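PDB 2WNK: sporozoite-specific SAG protein from Toxoplasma gondii, which is a SAG2-related surface antigen of the sporozoite stage, built from two SRS domains and probably displayed on the parasite surface for contact with the host. Local coordinates for residues 89-94 / 128-133; 65-70 / 83-88; 95-100 / 122-127. All coordinates share one frame; numbering follows the deposited sequence.

Interaction 1 (89-94 / 128-133)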
loop_
_atom_site.group_PDB
_atom_site.type_symbol
_atom_site.label_atom_id
_atom_site.label_comp_id
_atom_site.label_asym_id
_atom_site.label_seq_id
_atom_site.Cartn_x
_atom_site.Cartn_y
_atom_site.Cartn_z
ATOM N N LEU A 89 -0.490 7.798 1.353
ATOM C CA LEU A 89 -1.862 7.481 0.924
ATOM C C LEU A 89 -2.841 8.542 1.413
ATOM O O LEU A 89 -2.655 9.125 2.476
ATOM C CB LEU A 89 -2.312 6.082 1.379
ATOM C CG LEU A 89 -1.517 4.872 0.872
ATOM C CD1 LEU A 89 -2.056 3.575 1.427
ATOM C CD2 LEU A 89 -1.614 4.846 -0.631
ATOM N N PRO A 90 -3.866 8.811 0.618
ATOM C CA PRO A 90 -4.831 9.841 0.983
ATOM C C PRO A 90 -5.683 9.381 2.167
ATOM O O PRO A 90 -5.752 8.190 2.456
ATOM C CB PRO A 90 -5.690 9.974 -0.279
ATOM C CG PRO A 90 -5.595 8.645 -0.940
ATOM C CD PRO A 90 -4.205 8.136 -0.650
ATOM N N GLU A 91 -6.381 10.297 2.821
ATOM C CA GLU A 91 -7.180 9.845 3.960
ATOM C C GLU A 91 -8.409 9.065 3.532
ATOM O O GLU A 91 -8.910 8.234 4.294
ATOM C CB GLU A 91 -7.569 10.966 4.919
ATOM C CG GLU A 91 -7.636 10.439 6.385
ATOM C CD GLU A 91 -6.461 9.494 6.735
ATOM O OE1 GLU A 91 -6.660 8.256 6.851
ATOM O OE2 GLU A 91 -5.319 9.983 6.875
ATOM N N ALA A 92 -8.906 9.352 2.326
ATOM C CA ALA A 92 -10.014 8.609 1.767
ATOM C C ALA A 92 -9.600 7.995 0.432
ATOM O O ALA A 92 -8.873 8.608 -0.331
ATOM C CB ALA A 92 -11.208 9.522 1.555
ATOM N N GLU A 93 -10.096 6.794 0.167
ATOM C CA GLU A 93 -9.883 6.115 -1.110
ATOM C C GLU A 93 -10.362 6.991 -2.255
ATOM O O GLU A 93 -11.462 7.581 -2.187
ATOM C CB GLU A 93 -10.679 4.812 -1.098
ATOM C CG GLU A 93 -10.950 4.192 -2.427
ATOM C CD GLU A 93 -11.414 2.760 -2.314
ATOM O OE1 GLU A 93 -10.904 2.039 -1.437
ATOM O OE2 GLU A 93 -12.295 2.341 -3.096
ATOM N N THR A 94 -9.562 7.076 -3.311
ATOM C CA THR A 94 -10.015 7.833 -4.455
ATOM C C THR A 94 -9.437 7.296 -5.747
ATOM O O THR A 94 -8.627 6.342 -5.756
ATOM C CB THR A 94 -9.682 9.306 -4.269
ATOM O OG1 THR A 94 -10.350 10.073 -5.290
ATOM C CG2 THR A 94 -8.197 9.497 -4.280
ATOM N N LYS A 128 -5.931 3.439 -2.446
ATOM C CA LYS A 128 -6.623 3.067 -1.201
ATOM C C LYS A 128 -6.342 4.080 -0.099
ATOM O O LYS A 128 -5.344 4.817 -0.175
ATOM C CB LYS A 128 -6.165 1.681 -0.739
ATOM C CG LYS A 128 -6.477 0.555 -1.727
ATOM C CD LYS A 128 -7.861 -0.002 -1.456
ATOM C CE LYS A 128 -8.299 -1.053 -2.468
ATOM N NZ LYS A 128 -7.745 -2.395 -2.124
ATOM N N ALA A 129 -7.213 4.131 0.917
ATOM C CA ALA A 129 -7.039 5.088 2.000
ATOM C C ALA A 129 -5.896 4.613 2.912
ATOM O O ALA A 129 -5.644 3.423 3.007
ATOM C CB ALA A 129 -8.331 5.253 2.811
ATOM N N ALA A 130 -5.195 5.546 3.550
ATOM C CA ALA A 130 -4.136 5.221 4.487
ATOM C C ALA A 130 -4.711 4.398 5.639
ATOM O O ALA A 130 -5.737 4.773 6.191
ATOM C CB ALA A 130 -3.565 6.493 5.051
ATOM N N PRO A 131 -4.051 3.283 6.007
ATOM C CA PRO A 131 -4.528 2.555 7.206
ATOM C C PRO A 131 -4.354 3.434 8.445
ATOM O O PRO A 131 -3.404 4.245 8.538
ATOM C CB PRO A 131 -3.608 1.326 7.303
ATOM C CG PRO A 131 -2.853 1.256 6.025
ATOM C CD PRO A 131 -2.934 2.594 5.321
ATOM N N GLN A 132 -5.269 3.295 9.398
ATOM C CA GLN A 132 -5.171 4.065 10.631
ATOM C C GLN A 132 -4.455 3.195 11.647
ATOM O O GLN A 132 -5.064 2.639 12.551
ATOM C CB GLN A 132 -6.560 4.458 11.160
ATOM C CG GLN A 132 -7.196 5.631 10.369
ATOM C CD GLN A 132 -6.524 7.004 10.616
ATOM O OE1 GLN A 132 -6.370 7.449 11.770
ATOM N NE2 GLN A 132 -6.153 7.686 9.536
ATOM N N ALA A 133 -3.151 3.049 11.440
ATOM C CA ALA A 133 -2.331 2.240 12.368
ATOM C C ALA A 133 -0.909 2.672 12.262
ATOM O O ALA A 133 -0.512 3.191 11.224
ATOM C CB ALA A 133 -2.439 0.695 12.080
HETATM O O HOH W 1 -3.776 9.415 8.878
HETATM O O HOH W 2 -9.628 2.159 0.920
#
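Glu91 and Gln132 meet with their side chains crossing at about a right angle and their carboxylate and amide planes turned 80° apart. Gln132 NE2 lies 2.8 Å from Glu91 OE1, yet an N-H...O angle of only 129° marks the bond as weak. A water bridges the pair, donating to Glu91 OE2 at 2.6 Å and accepting a second weak bond from the same Gln132 NE2. The CB of Glu91 heads away from residues 128-133, and it is the bend at chi2 (42°) that brings the carboxylate back to the amide. Gln132, at the centre of an inverse gamma turn, also bends at its chi2, in the opposite sense.

Leu89 points its CB at residues 128-133, 3.9 Å from Ala130 CB, and its CD1 reaches Pro131 CD at 4.1 Å. Next to it in the chain, Pro90 O accepts Ala130 N at 2.9 Å, the one strong direct hydrogen bond between the two segments. Ala129 CB nestles against the backbone of 91-93, 3.4 Å from Glu91 O. Glu93 and Lys128 run alongside each other, with Glu93 OE1 3.7 Å from Lys128 CD. Their charged atoms are not in contact; Lys128 NZ forms a salt bridge with Glu18, and Glu93 OE1 takes a water that also accepts from Ala129 N.

This surface contact holds the start of the linker between the sheets of the two SRS domains, which runs from strand 121-127 to strand 135-136, against the first domain's loop between strands 80-86 and 94-101; in the same region, Leu89 packs on Val17 of strand 12-17 and on Val127.

Interaction 2 (65-70 / 83-88)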
loop_
_atom_site.group_PDB
_atom_site.type_symbol
_atom_site.label_atom_id
_atom_site.label_comp_id
_atom_site.label_asym_id
_atom_site.label_seq_id
_atom_site.Cartn_x
_atom_site.Cartn_y
_atom_site.Cartn_z
ATOM N N SER A 65 0.824 13.920 -1.923
ATOM C CA SER A 65 2.237 13.562 -2.002
ATOM C C SER A 65 2.441 12.433 -3.012
ATOM O O SER A 65 2.569 11.276 -2.657
ATOM C CB SER A 65 2.830 13.211 -0.621
ATOM O OG SER A 65 1.930 12.454 0.160
ATOM N N ALA A 66 2.415 12.795 -4.283
ATOM C CA ALA A 66 2.512 11.832 -5.358
ATOM C C ALA A 66 3.242 12.520 -6.503
ATOM O O ALA A 66 3.361 13.744 -6.520
ATOM C CB ALA A 66 1.139 11.418 -5.796
ATOM N N SER A 67 3.738 11.728 -7.440
ATOM C CA SER A 67 4.339 12.283 -8.631
ATOM C C SER A 67 4.153 11.336 -9.801
ATOM O O SER A 67 4.071 10.132 -9.597
ATOM C CB SER A 67 5.837 12.497 -8.380
ATOM O OG SER A 67 6.447 11.264 -8.061
ATOM N N LEU A 68 4.099 11.897 -11.016
ATOM C CA LEU A 68 4.064 11.134 -12.250
ATOM C C LEU A 68 5.312 11.488 -13.056
ATOM O O LEU A 68 5.569 12.675 -13.298
ATOM C CB LEU A 68 2.848 11.536 -13.103
ATOM C CG LEU A 68 2.477 10.700 -14.328
ATOM C CD1 LEU A 68 1.974 9.271 -13.981
ATOM C CD2 LEU A 68 1.414 11.467 -15.104
ATOM N N ALA A 69 6.041 10.461 -13.489
ATOM C CA ALA A 69 7.191 10.622 -14.402
ATOM C C ALA A 69 6.849 10.046 -15.765
ATOM O O ALA A 69 5.995 9.172 -15.879
ATOM C CB ALA A 69 8.428 9.936 -13.840
ATOM N N GLN A 70 7.523 10.551 -16.797
ATOM C CA GLN A 70 7.314 10.110 -18.167
ATOM C C GLN A 70 8.659 9.769 -18.775
ATOM O O GLN A 70 9.636 10.471 -18.535
ATOM C CB GLN A 70 6.708 11.244 -18.985
ATOM C CG GLN A 70 6.455 10.889 -20.440
ATOM C CD GLN A 70 6.011 12.094 -21.289
ATOM O OE1 GLN A 70 6.830 12.923 -21.687
ATOM N NE2 GLN A 70 4.729 12.170 -21.594
ATOM N N THR A 83 5.208 6.542 -14.761
ATOM C CA THR A 83 5.410 6.020 -13.395
ATOM C C THR A 83 4.703 6.933 -12.415
ATOM O O THR A 83 5.058 8.096 -12.289
ATOM C CB THR A 83 6.931 5.948 -13.056
ATOM O OG1 THR A 83 7.575 5.172 -14.057
ATOM C CG2 THR A 83 7.164 5.272 -11.714
ATOM N N LEU A 84 3.697 6.409 -11.714
ATOM C CA LEU A 84 2.999 7.191 -10.727
ATOM C C LEU A 84 3.474 6.668 -9.388
ATOM O O LEU A 84 3.304 5.479 -9.083
ATOM C CB LEU A 84 1.478 7.005 -10.824
ATOM C CG LEU A 84 0.764 7.769 -9.694
ATOM C CD1 LEU A 84 0.709 9.268 -10.053
ATOM C CD2 LEU A 84 -0.662 7.185 -9.387
ATOM N N THR A 85 4.087 7.557 -8.606
ATOM C CA THR A 85 4.522 7.225 -7.268
ATOM C C THR A 85 3.615 7.886 -6.262
ATOM O O THR A 85 3.338 9.077 -6.372
ATOM C CB THR A 85 5.933 7.749 -7.032
ATOM O OG1 THR A 85 6.820 7.075 -7.921
ATOM C CG2 THR A 85 6.381 7.462 -5.588
ATOM N N VAL A 86 3.117 7.111 -5.297
ATOM C CA VAL A 86 2.261 7.652 -4.247
ATOM C C VAL A 86 2.978 7.537 -2.900
ATOM O O VAL A 86 2.980 6.469 -2.276
ATOM C CB VAL A 86 0.909 6.936 -4.190
ATOM C CG1 VAL A 86 0.026 7.591 -3.146
ATOM C CG2 VAL A 86 0.228 6.984 -5.568
ATOM N N ASP A 87 3.561 8.656 -2.473
ATOM C CA ASP A 87 4.460 8.738 -1.319
ATOM C C ASP A 87 3.681 8.585 -0.003
ATOM O O ASP A 87 4.157 7.958 0.943
ATOM C CB ASP A 87 5.232 10.085 -1.336
ATOM C CG ASP A 87 6.213 10.209 -2.525
ATOM O OD1 ASP A 87 7.011 9.283 -2.737
ATOM O OD2 ASP A 87 6.180 11.229 -3.261
ATOM N N ALA A 88 2.488 9.173 0.061
ATOM C CA ALA A 88 1.621 9.014 1.227
ATOM C C ALA A 88 0.215 8.745 0.730
ATOM O O ALA A 88 -0.211 9.357 -0.258
ATOM C CB ALA A 88 1.652 10.270 2.113
HETATM O O HOH W 3 6.981 8.734 -10.328
#
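Thr83 O is gripped from several directions: Ala69 N donates to it at 2.8 Å, a water donates at the same distance, and the CA-H of Leu68 adds a contact, Leu68 CA lying 3.2 Å from Thr83 O. The water also lies 2.9 Å from Thr85 OG1 and is weakly bonded to Ser67 OG, so it bridges the two strands on the face carrying Ser67, Thr83 and Thr85. Ser67 and Thr85 form a hydrogen-bonded pair, Thr85 N reaching Ser67 O at 2.8 Å with an N-H...O angle of 165°. Beyond the regular pairs, Ser65 O still takes Asp87 N at 2.8 Å and, weakly, Ala88 N.

On the other face the Leu68 and Leu84 side chains are set nearly perpendicular, Leu68 CD1 lying 3.9 Å from Leu84 CB. Both have CG anti to the backbone N (chi1 -170° for Leu68), and each side chain ends nearer the opposite strand than it starts; Leu84 CD1 comes 3.5 Å from Ser67 O. Leu68 O, for its part, accepts from Tyr39 OH. The 164° strand angle and this register identify an antiparallel beta hairpin, which strand 22-28 extends into a three-stranded sheet of the first SRS domain.

Interaction 3 (95-100 / 122-127)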
loop_
_atom_site.group_PDB
_atom_site.type_symbol
_atom_site.label_atom_id
_atom_site.label_comp_id
_atom_site.label_asym_id
_atom_site.label_seq_id
_atom_site.Cartn_x
_atom_site.Cartn_y
_atom_site.Cartn_z
ATOM N N SER A 95 -9.866 7.906 -6.844
ATOM C CA SER A 95 -9.506 7.410 -8.165
ATOM C C SER A 95 -8.918 8.543 -8.998
ATOM O O SER A 95 -9.426 9.670 -8.995
ATOM C CB SER A 95 -10.734 6.869 -8.893
ATOM O OG SER A 95 -11.124 5.594 -8.410
ATOM N N VAL A 96 -7.842 8.253 -9.719
ATOM C CA VAL A 96 -7.392 9.133 -10.776
ATOM C C VAL A 96 -7.432 8.403 -12.132
ATOM O O VAL A 96 -7.368 7.184 -12.190
ATOM C CB VAL A 96 -6.000 9.760 -10.532
ATOM C CG1 VAL A 96 -6.027 10.612 -9.220
ATOM C CG2 VAL A 96 -4.907 8.706 -10.436
ATOM N N PHE A 97 -7.494 9.173 -13.198
ATOM C CA PHE A 97 -7.640 8.627 -14.550
ATOM C C PHE A 97 -6.712 9.301 -15.505
ATOM O O PHE A 97 -6.370 10.501 -15.354
ATOM C CB PHE A 97 -9.080 8.856 -15.067
ATOM C CG PHE A 97 -10.142 8.222 -14.237
ATOM C CD1 PHE A 97 -10.551 6.935 -14.526
ATOM C CD2 PHE A 97 -10.708 8.895 -13.155
ATOM C CE1 PHE A 97 -11.549 6.336 -13.775
ATOM C CE2 PHE A 97 -11.711 8.302 -12.408
ATOM C CZ PHE A 97 -12.122 7.035 -12.713
ATOM N N PHE A 98 -6.308 8.531 -16.540
ATOM C CA PHE A 98 -5.664 9.116 -17.693
ATOM C C PHE A 98 -6.251 8.543 -18.971
ATOM O O PHE A 98 -6.931 7.490 -18.934
ATOM C CB PHE A 98 -4.161 8.761 -17.681
ATOM C CG PHE A 98 -3.471 9.195 -16.413
ATOM C CD1 PHE A 98 -3.054 10.522 -16.267
ATOM C CD2 PHE A 98 -3.288 8.297 -15.364
ATOM C CE1 PHE A 98 -2.419 10.969 -15.117
ATOM C CE2 PHE A 98 -2.666 8.728 -14.188
ATOM C CZ PHE A 98 -2.237 10.069 -14.067
ATOM N N LEU A 99 -5.987 9.211 -20.103
ATOM C CA LEU A 99 -6.221 8.585 -21.388
ATOM C C LEU A 99 -4.929 8.476 -22.177
ATOM O O LEU A 99 -4.091 9.392 -22.129
ATOM C CB LEU A 99 -7.182 9.442 -22.221
ATOM C CG LEU A 99 -8.594 9.388 -21.623
ATOM C CD1 LEU A 99 -9.485 10.484 -22.210
ATOM C CD2 LEU A 99 -9.224 7.994 -21.851
ATOM N N CYS A 100 -4.826 7.418 -22.981
ATOM C CA CYS A 100 -3.775 7.289 -23.974
ATOM C C CYS A 100 -4.483 7.554 -25.302
ATOM O O CYS A 100 -5.494 6.900 -25.601
ATOM C CB CYS A 100 -3.220 5.863 -23.970
ATOM S SG CYS A 100 -2.319 5.370 -22.436
ATOM N N GLY A 122 -8.175 3.914 -21.696
ATOM C CA GLY A 122 -8.266 4.593 -20.402
ATOM C C GLY A 122 -7.422 3.857 -19.357
ATOM O O GLY A 122 -7.259 2.635 -19.419
ATOM N N VAL A 123 -6.852 4.628 -18.441
ATOM C CA VAL A 123 -6.070 4.108 -17.325
ATOM C C VAL A 123 -6.720 4.598 -16.057
ATOM O O VAL A 123 -6.881 5.815 -15.881
ATOM C CB VAL A 123 -4.661 4.665 -17.357
ATOM C CG1 VAL A 123 -3.886 4.221 -16.081
ATOM C CG2 VAL A 123 -3.948 4.159 -18.594
ATOM N N HIS A 124 -7.166 3.663 -15.223
ATOM C CA HIS A 124 -7.836 4.001 -13.982
ATOM C C HIS A 124 -6.925 3.537 -12.842
ATOM O O HIS A 124 -6.594 2.340 -12.772
ATOM C CB HIS A 124 -9.148 3.268 -13.889
ATOM C CG HIS A 124 -9.810 3.413 -12.557
ATOM N ND1 HIS A 124 -10.426 2.360 -11.921
ATOM C CD2 HIS A 124 -9.902 4.469 -11.714
ATOM C CE1 HIS A 124 -10.897 2.766 -10.754
ATOM N NE2 HIS A 124 -10.596 4.043 -10.606
ATOM N N ILE A 125 -6.530 4.465 -11.978
ATOM C CA ILE A 125 -5.716 4.096 -10.821
ATOM C C ILE A 125 -6.542 4.349 -9.569
ATOM O O ILE A 125 -6.937 5.498 -9.303
ATOM C CB ILE A 125 -4.389 4.855 -10.756
ATOM C CG1 ILE A 125 -3.565 4.605 -12.039
ATOM C CG2 ILE A 125 -3.640 4.423 -9.486
ATOM C CD1 ILE A 125 -2.359 5.552 -12.231
ATOM N N LEU A 126 -6.836 3.267 -8.853
ATOM C CA LEU A 126 -7.547 3.322 -7.571
ATOM C C LEU A 126 -6.522 3.420 -6.433
ATOM O O LEU A 126 -5.657 2.563 -6.299
ATOM C CB LEU A 126 -8.407 2.077 -7.384
ATOM C CG LEU A 126 -9.198 2.131 -6.062
ATOM C CD1 LEU A 126 -10.156 3.289 -6.057
ATOM C CD2 LEU A 126 -9.908 0.823 -5.715
ATOM N N VAL A 127 -6.607 4.469 -5.631
ATOM C CA VAL A 127 -5.659 4.650 -4.545
ATOM C C VAL A 127 -6.397 4.414 -3.215
ATOM O O VAL A 127 -7.389 5.082 -2.907
ATOM C CB VAL A 127 -5.031 6.043 -4.591
ATOM C CG1 VAL A 127 -4.017 6.201 -3.474
ATOM C CG2 VAL A 127 -4.353 6.284 -5.958
#
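Phe97 and His124 lie side by side on one face of the sheet, pointing the same way, with ring planes 16° apart. The near-parallel rings are slid so far, centroids 4.7 Å apart, that they barely overlap; the closest touch is Phe97 CE1 to His124 CD2 at 3.2 Å. His124 NE2 also shares a 2.7 Å hydrogen bond with Ser95 OG, in which either may donate. The hydroxyl sits at the imidazole edge, close to the ring plane, and so restrains the rotation of the ring. A chi1 of 172° turns the imidazole of His124 opposite its own backbone N, where it can meet both Phe97 and Ser95.

The backbone pairing sets this spacing: Val96 and Ile125 exchange two hydrogen bonds, that from Ile125 N to Val96 O being 2.9 Å long, and Phe98 and Val123 do the same, with Phe98 N to Val123 O also 2.9 Å. The strands run antiparallel at 162°, as the central pair of a mixed four-stranded sheet of the SRS domain, flanked by strands 12-17 and 34-36.

The opposite face is apolar. Ile125 CD1 meets the Phe98 ring at its edge, in the ring plane, 3.7 Å from Phe98 CE2, while Val96 CG2 packs 3.9 Å from Ile125 CB. Phe98 CB and Val123 CB lie 4.1 Å apart.

Further out, the Phe98 ring meets that of Phe26, and its side chain also touches Val47 and Ile35; Val123 rests on Ile13 and Phe15, and Ile125 on Val17. At the far end Cys100 is anchored by its disulfide to Cys28.

Centre to centre, interactions 2 and 3 are about 13 Å apart, interactions 1 and 2 about 16 Å, and 1 and 3 about 17 Å. Interactions 2 and 3 lie in different sheets whose apolar faces meet: Leu84 CD2 is 3.7 Å from Ile125 CD1, and Leu68 CD2 is 3.9 Å from Phe98 CE1, consistent with the two-layered beta sandwich of SRS domains. The chain runs from interaction 2 straight into 89-94, which leads into strand 94-101 of interaction 3. Interaction 1 closes the loop that holds interaction 3, and Thr94 O to Val127 N, a probable hydrogen bond of 2.8 Å, carries the pairing of 95-100 with 122-127 to its border; there Pro90 CD also packs 3.4 Å from Val127 CG1.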